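Local coordinates for flagellar motor switch protein FliG (Helicobacter pylori 26695, PDB 5WUJ), which forms part of the flagellar switch complex, which contacts the motor components that determine rotation direction, and is required for flagellum synthesis and motility, at residues H34-I37 and D38-T41; I40-I43 and S44-I47; G79-Y82 and A83-L87. All coordinates share one frame; numbering follows the deposited sequence.

Contact 1: residues H34-I37 and D38-T41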
loop_
_atom_site.group_PDB
_atom_site.type_symbol
_atom_site.label_atom_id
_atom_site.label_comp_id
_atom_site.label_asym_id
_atom_site.label_seq_id
_atom_site.Cartn_x
_atom_site.Cartn_y
_atom_site.Cartn_z
ATOM N N HIS B 34 5.746 7.069 16.516
ATOM C CA HIS B 34 5.111 8.369 16.358
ATOM C C HIS B 34 3.600 8.321 16.546
ATOM O O HIS B 34 2.940 9.354 16.383
ATOM C CB HIS B 34 5.446 8.961 14.982
ATOM C CG HIS B 34 6.874 9.383 14.845
ATOM N ND1 HIS B 34 7.852 8.553 14.335
ATOM C CD2 HIS B 34 7.500 10.537 15.175
ATOM C CE1 HIS B 34 9.012 9.181 14.350
ATOM N NE2 HIS B 34 8.827 10.390 14.850
ATOM N N LEU B 35 3.037 7.165 16.886
ATOM C CA LEU B 35 1.612 7.044 17.148
ATOM C C LEU B 35 1.334 7.132 18.645
ATOM O O LEU B 35 2.210 6.901 19.481
ATOM C CB LEU B 35 1.058 5.728 16.595
ATOM C CG LEU B 35 0.955 5.667 15.068
ATOM C CD1 LEU B 35 0.556 4.267 14.621
ATOM C CD2 LEU B 35 -0.024 6.716 14.541
ATOM N N ASP B 36 0.087 7.467 18.968
ATOM C CA ASP B 36 -0.424 7.452 20.333
ATOM C C ASP B 36 -0.674 6.007 20.765
ATOM O O ASP B 36 -0.751 5.094 19.936
ATOM C CB ASP B 36 -1.716 8.263 20.417
ATOM C CG ASP B 36 -2.814 7.669 19.538
ATOM O OD1 ASP B 36 -3.698 6.964 20.066
ATOM O OD2 ASP B 36 -2.756 7.859 18.301
ATOM N N ILE B 37 -0.831 5.803 22.080
ATOM C CA ILE B 37 -0.917 4.442 22.620
ATOM C C ILE B 37 -2.155 3.724 22.098
ATOM O O ILE B 37 -2.099 2.541 21.739
ATOM C CB ILE B 37 -0.896 4.460 24.159
ATOM C CG1 ILE B 37 0.491 4.840 24.667
ATOM C CG2 ILE B 37 -1.312 3.096 24.712
ATOM C CD1 ILE B 37 0.460 5.623 25.958
ATOM N N ASP B 38 -3.291 4.416 22.046
ATOM C CA ASP B 38 -4.502 3.764 21.555
ATOM C C ASP B 38 -4.357 3.359 20.086
ATOM O O ASP B 38 -4.781 2.265 19.693
ATOM C CB ASP B 38 -5.713 4.672 21.761
ATOM C CG ASP B 38 -6.155 4.724 23.211
ATOM O OD1 ASP B 38 -6.260 3.649 23.832
ATOM O OD2 ASP B 38 -6.400 5.837 23.729
ATOM N N SER B 39 -3.749 4.219 19.263
ATOM C CA SER B 39 -3.480 3.828 17.881
ATOM C C SER B 39 -2.539 2.630 17.830
ATOM O O SER B 39 -2.775 1.677 17.078
ATOM C CB SER B 39 -2.907 5.008 17.083
ATOM O OG SER B 39 -3.920 5.954 16.747
ATOM N N ILE B 40 -1.464 2.656 18.628
ATOM C CA ILE B 40 -0.510 1.544 18.606
ATOM C C ILE B 40 -1.193 0.254 19.024
ATOM O O ILE B 40 -0.934 -0.815 18.456
ATOM C CB ILE B 40 0.703 1.830 19.505
ATOM C CG1 ILE B 40 1.535 2.996 18.965
ATOM C CG2 ILE B 40 1.556 0.566 19.651
ATOM C CD1 ILE B 40 2.544 3.514 19.995
ATOM N N THR B 41 -2.080 0.332 20.012
ATOM C CA THR B 41 -2.785 -0.859 20.475
ATOM C C THR B 41 -3.602 -1.488 19.357
ATOM O O THR B 41 -3.546 -2.705 19.141
ATOM C CB THR B 41 -3.693 -0.511 21.655
ATOM O OG1 THR B 41 -2.906 0.102 22.684
ATOM C CG2 THR B 41 -4.348 -1.767 22.190
#

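Contact 2: residues I40-I43 and S44-I47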
loop_
_atom_site.group_PDB
_atom_site.type_symbol
_atom_site.label_atom_id
_atom_site.label_comp_id
_atom_site.label_asym_id
_atom_site.label_seq_id
_atom_site.Cartn_x
_atom_site.Cartn_y
_atom_site.Cartn_z
ATOM N N ILE B 40 -1.464 2.656 18.628
ATOM C CA ILE B 40 -0.510 1.544 18.606
ATOM C C ILE B 40 -1.193 0.254 19.024
ATOM O O ILE B 40 -0.934 -0.815 18.456
ATOM C CB ILE B 40 0.703 1.830 19.505
ATOM C CG1 ILE B 40 1.535 2.996 18.965
ATOM C CG2 ILE B 40 1.556 0.566 19.651
ATOM C CD1 ILE B 40 2.544 3.514 19.995
ATOM N N THR B 41 -2.080 0.332 20.012
ATOM C CA THR B 41 -2.785 -0.859 20.475
ATOM C C THR B 41 -3.602 -1.488 19.357
ATOM O O THR B 41 -3.546 -2.705 19.141
ATOM C CB THR B 41 -3.693 -0.511 21.655
ATOM O OG1 THR B 41 -2.906 0.102 22.684
ATOM C CG2 THR B 41 -4.348 -1.767 22.190
ATOM N N GLU B 42 -4.392 -0.673 18.650
ATOM C CA GLU B 42 -5.235 -1.197 17.580
ATOM C C GLU B 42 -4.393 -1.765 16.441
ATOM O O GLU B 42 -4.681 -2.855 15.935
ATOM C CB GLU B 42 -6.173 -0.102 17.067
ATOM C CG GLU B 42 -7.167 -0.579 16.011
ATOM C CD GLU B 42 -8.195 -1.550 16.569
ATOM O OE1 GLU B 42 -8.726 -2.363 15.782
ATOM O OE2 GLU B 42 -8.471 -1.502 17.791
ATOM N N ILE B 43 -3.331 -1.061 16.046
ATOM C CA ILE B 43 -2.555 -1.507 14.895
ATOM C C ILE B 43 -1.742 -2.749 15.244
ATOM O O ILE B 43 -1.703 -3.718 14.473
ATOM C CB ILE B 43 -1.680 -0.348 14.379
ATOM C CG1 ILE B 43 -2.563 0.658 13.646
ATOM C CG2 ILE B 43 -0.594 -0.862 13.443
ATOM C CD1 ILE B 43 -1.800 1.808 13.018
ATOM N N SER B 44 -1.107 -2.751 16.423
ATOM C CA SER B 44 -0.387 -3.927 16.911
ATOM C C SER B 44 -1.285 -5.153 16.947
ATOM O O SER B 44 -0.854 -6.265 16.607
ATOM C CB SER B 44 0.166 -3.662 18.316
ATOM O OG SER B 44 1.138 -2.636 18.285
ATOM N N LYS B 45 -2.532 -4.968 17.381
ATOM C CA LYS B 45 -3.466 -6.083 17.455
ATOM C C LYS B 45 -3.707 -6.692 16.078
ATOM O O LYS B 45 -3.759 -7.919 15.937
ATOM C CB LYS B 45 -4.777 -5.614 18.078
ATOM C CG LYS B 45 -5.828 -6.690 18.236
ATOM C CD LYS B 45 -7.043 -6.151 18.987
ATOM C CE LYS B 45 -8.325 -6.358 18.196
ATOM N NZ LYS B 45 -8.699 -5.157 17.400
ATOM N N GLN B 46 -3.850 -5.849 15.052
ATOM C CA GLN B 46 -4.130 -6.362 13.716
ATOM C C GLN B 46 -2.891 -6.960 13.053
ATOM O O GLN B 46 -3.010 -7.895 12.255
ATOM C CB GLN B 46 -4.722 -5.247 12.852
ATOM C CG GLN B 46 -6.008 -4.641 13.400
ATOM C CD GLN B 46 -7.134 -5.662 13.554
ATOM O OE1 GLN B 46 -7.114 -6.738 12.939
ATOM N NE2 GLN B 46 -8.129 -5.321 14.371
ATOM N N ILE B 47 -1.702 -6.444 13.368
ATOM C CA ILE B 47 -0.466 -7.050 12.875
ATOM C C ILE B 47 -0.371 -8.494 13.344
ATOM O O ILE B 47 -0.071 -9.403 12.560
ATOM C CB ILE B 47 0.753 -6.238 13.343
ATOM C CG1 ILE B 47 0.835 -4.905 12.595
ATOM C CG2 ILE B 47 2.038 -7.078 13.237
ATOM C CD1 ILE B 47 1.926 -3.978 13.153
HETATM O O HOH W 1 -10.808 -4.497 16.459
#

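Contact 3: residues G79-Y82 and A83-L87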
loop_
_atom_site.group_PDB
_atom_site.type_symbol
_atom_site.label_atom_id
_atom_site.label_comp_id
_atom_site.label_asym_id
_atom_site.label_seq_id
_atom_site.Cartn_x
_atom_site.Cartn_y
_atom_site.Cartn_z
ATOM N N GLY B 79 5.990 6.894 -11.835
ATOM C CA GLY B 79 4.784 7.229 -12.574
ATOM C C GLY B 79 4.377 6.179 -13.594
ATOM O O GLY B 79 3.181 5.970 -13.828
ATOM N N LEU B 80 5.354 5.494 -14.203
ATOM C CA LEU B 80 5.039 4.471 -15.200
ATOM C C LEU B 80 4.205 3.345 -14.588
ATOM O O LEU B 80 3.189 2.928 -15.157
ATOM C CB LEU B 80 6.336 3.922 -15.807
ATOM C CG LEU B 80 6.411 3.504 -17.273
ATOM C CD1 LEU B 80 5.783 4.553 -18.199
ATOM C CD2 LEU B 80 7.866 3.232 -17.675
ATOM N N GLU B 81 4.625 2.838 -13.423
ATOM C CA GLU B 81 3.886 1.783 -12.735
ATOM C C GLU B 81 2.532 2.276 -12.246
ATOM O O GLU B 81 1.559 1.510 -12.220
ATOM C CB GLU B 81 4.721 1.268 -11.558
ATOM C CG GLU B 81 4.038 0.285 -10.607
ATOM C CD GLU B 81 3.427 -0.934 -11.304
ATOM O OE1 GLU B 81 2.461 -1.508 -10.751
ATOM O OE2 GLU B 81 3.914 -1.334 -12.388
ATOM N N TYR B 82 2.455 3.544 -11.836
ATOM C CA TYR B 82 1.172 4.113 -11.457
ATOM C C TYR B 82 0.228 4.167 -12.655
ATOM O O TYR B 82 -0.947 3.775 -12.560
ATOM C CB TYR B 82 1.379 5.511 -10.854
ATOM C CG TYR B 82 0.084 6.184 -10.477
ATOM C CD1 TYR B 82 -0.796 5.585 -9.578
ATOM C CD2 TYR B 82 -0.275 7.409 -11.029
ATOM C CE1 TYR B 82 -1.993 6.196 -9.226
ATOM C CE2 TYR B 82 -1.466 8.023 -10.681
ATOM C CZ TYR B 82 -2.319 7.412 -9.781
ATOM O OH TYR B 82 -3.506 8.018 -9.442
ATOM N N ALA B 83 0.720 4.672 -13.792
ATOM C CA ALA B 83 -0.066 4.636 -15.028
ATOM C C ALA B 83 -0.513 3.217 -15.361
ATOM O O ALA B 83 -1.682 2.982 -15.699
ATOM C CB ALA B 83 0.754 5.216 -16.180
ATOM N N ARG B 84 0.409 2.258 -15.257
ATOM C CA ARG B 84 0.099 0.869 -15.583
ATOM C C ARG B 84 -1.046 0.341 -14.724
ATOM O O ARG B 84 -1.947 -0.340 -15.227
ATOM C CB ARG B 84 1.363 0.026 -15.403
ATOM C CG ARG B 84 1.350 -1.352 -16.032
ATOM C CD ARG B 84 2.668 -2.077 -15.723
ATOM N NE ARG B 84 3.775 -1.622 -16.570
ATOM C CZ ARG B 84 4.876 -0.998 -16.134
ATOM N NH1 ARG B 84 5.051 -0.737 -14.840
ATOM N NH2 ARG B 84 5.818 -0.630 -17.004
ATOM N N GLU B 85 -1.030 0.652 -13.422
ATOM C CA GLU B 85 -2.119 0.240 -12.537
ATOM C C GLU B 85 -3.416 0.959 -12.878
ATOM O O GLU B 85 -4.486 0.339 -12.917
ATOM C CB GLU B 85 -1.750 0.512 -11.079
ATOM C CG GLU B 85 -0.588 -0.316 -10.572
ATOM C CD GLU B 85 -0.098 0.134 -9.195
ATOM O OE1 GLU B 85 -0.797 0.932 -8.533
ATOM O OE2 GLU B 85 0.993 -0.307 -8.783
ATOM N N LEU B 86 -3.336 2.269 -13.121
ATOM C CA LEU B 86 -4.521 3.045 -13.477
ATOM C C LEU B 86 -5.165 2.530 -14.766
ATOM O O LEU B 86 -6.383 2.312 -14.823
ATOM C CB LEU B 86 -4.136 4.512 -13.629
ATOM C CG LEU B 86 -5.235 5.459 -14.111
ATOM C CD1 LEU B 86 -6.358 5.522 -13.080
ATOM C CD2 LEU B 86 -4.667 6.853 -14.368
ATOM N N LEU B 87 -4.364 2.365 -15.824
ATOM C CA LEU B 87 -4.917 1.961 -17.117
ATOM C C LEU B 87 -5.463 0.542 -17.067
ATOM O O LEU B 87 -6.477 0.239 -17.709
ATOM C CB LEU B 87 -3.854 2.089 -18.201
ATOM C CG LEU B 87 -3.442 3.542 -18.413
ATOM C CD1 LEU B 87 -2.049 3.656 -19.020
ATOM C CD2 LEU B 87 -4.471 4.273 -19.268
#

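Contact 1: residues H34-I37 and D38-T41
Asp36 caps the start of helix 37-50 by gripping Ser39, a surface contact where the loop after helix 25-32 turns into the new helix. Asp36 has its CG between backbone N and carbonyl carbon (chi1 62°), which folds the carboxylate over the first turn. Asp36 OD1 accepts from Ser39 N at 2.9 Å, met from above the carboxylate plane. Asp36 OD2 takes Ser39 OG at 2.7 Å on its syn side, so the acid receives both N-H and hydroxyl of one serine. The first regular helical bond follows, Ile40 N to Asp36 O. Ile37 O accepts both Thr41 N (2.8 Å) and Thr41 OG1 (2.7 Å), the hydroxyl arriving above the carbonyl plane. On the apolar side Leu35 CB rests against Ile40 CG1 at 3.6 Å; this pairing of the residue before the cap with the fourth helical residue is a hydrophobic staple. Aspartate suits the cap because its short acid can turn forward to the Ser39 amide, which has no preceding turn to supply a carbonyl. The positive end of the helix dipole, together with a basic side chain of another protein chain that salt-bridges Asp36 OD2, would favour the ionised acid.

Contact 2: residues I40-I43 and S44-I47
Glu42 OE1 is the polar focus of this stretch of helix, forming a salt bridge with Lys45 NZ at 3.2 Å and accepting a weak hydrogen bond from Gln46 NE2 at 3.3 Å. Glutamate and glutamine lie side by side and point the same way, their carboxylate and amide planes 39° apart. The acid leaves the helix with CG anti to the backbone N (chi1 -176°) and then bends at chi2, while the lysine folds at chi3 and chi4 to bring its ammonium back over the turn. Closer to the backbone, Ile40 O accepts twice from Ser44: N and OG, each at 2.8 Å, arrive from opposite faces of the carbonyl plane. A small hydroxyl suits this place, since it can fold back onto the preceding turn as an added bond; Ser44 OG also lies 3.5 Å from Ile40 CG2. Away from these polar groups, Ile43 CG2 meets Ile47 CD1 at 4.0 Å, two branched apolar chains one turn apart. Ile43 is buried against Leu20 and Ile16 of helix 12-23 and Leu32 of helix 25-32, whereas Gln46 lies on Ala17 and Glu42 on Ser13. Helix 37-50 thus packs one side on helix 12-23, with Ile47 reaching Thr28 of helix 25-32.

Contact 3: residues G79-Y82 and A83-L87
Glu81 reaches in two directions at the start of helix 79-91, toward Arg84 with one carboxylate oxygen and toward Glu85 with the other. Its CG stands anti to the backbone N (chi1 172°), and a bend at chi2 curls the acid forward along the helix. Arg84 starts out extended, then turns at chi3, which brings the guanidinium back beside the glutamate. The two side chains cross at about a right angle, yet their flat groups are only 29° apart. Arg84 NH1 donates to Glu81 OE2 at 2.8 Å, a salt bridge in which the oxygen lies nearly in the guanidinium plane and is met on its anti side. Leu80 O sits over one guanidinium face, displaced toward the rim, and Leu80 CG is 4.2 Å from Arg84 NH2.

Glu85 takes a different rotamer from Glu81, with CG anti to the carbonyl carbon, and runs extended beyond it. That carries Glu85 OE2 to 2.7 Å from Glu81 OE1, the carboxylate planes turned 68° from each other. In the backbone, Ala83 N bonds to Gly79 O at 2.8 Å and Leu86 N to Tyr82 O at 2.9 Å. Tyr82 packs on Phe66 and Gln70 of helix 55-71, and small Ala83 fits against Leu103 of helix 93-104. Two acid oxygens so close suggest that a proton is probably held by one of the two glutamates. Arg84, and a basic side chain of another protein chain that salt-bridges Glu81 OE2, would favour leaving the charge on Glu81.

How the contacts relate
All three contacts are local and lie in the all-helical N-terminal domain of FliG. Contacts 1 and 2 follow each other on helix 37-50: they share Ile40 and Thr41, their centres are 8 Å apart, and Leu35 CD1 of the first packs on Ile43 CD1 of the second at 3.8 Å, so the residue just before the cap also packs on the buried Ile43, further along the helix. Contact 3 comes later, on helix 79-91, about 31 Å from contact 2 and 33 Å from contact 1 between centres. Helix 55-71 intervenes in the sequence. In this assembly contacts 1 and 3, on opposite sides of the chain's centre, both touch another protein chain.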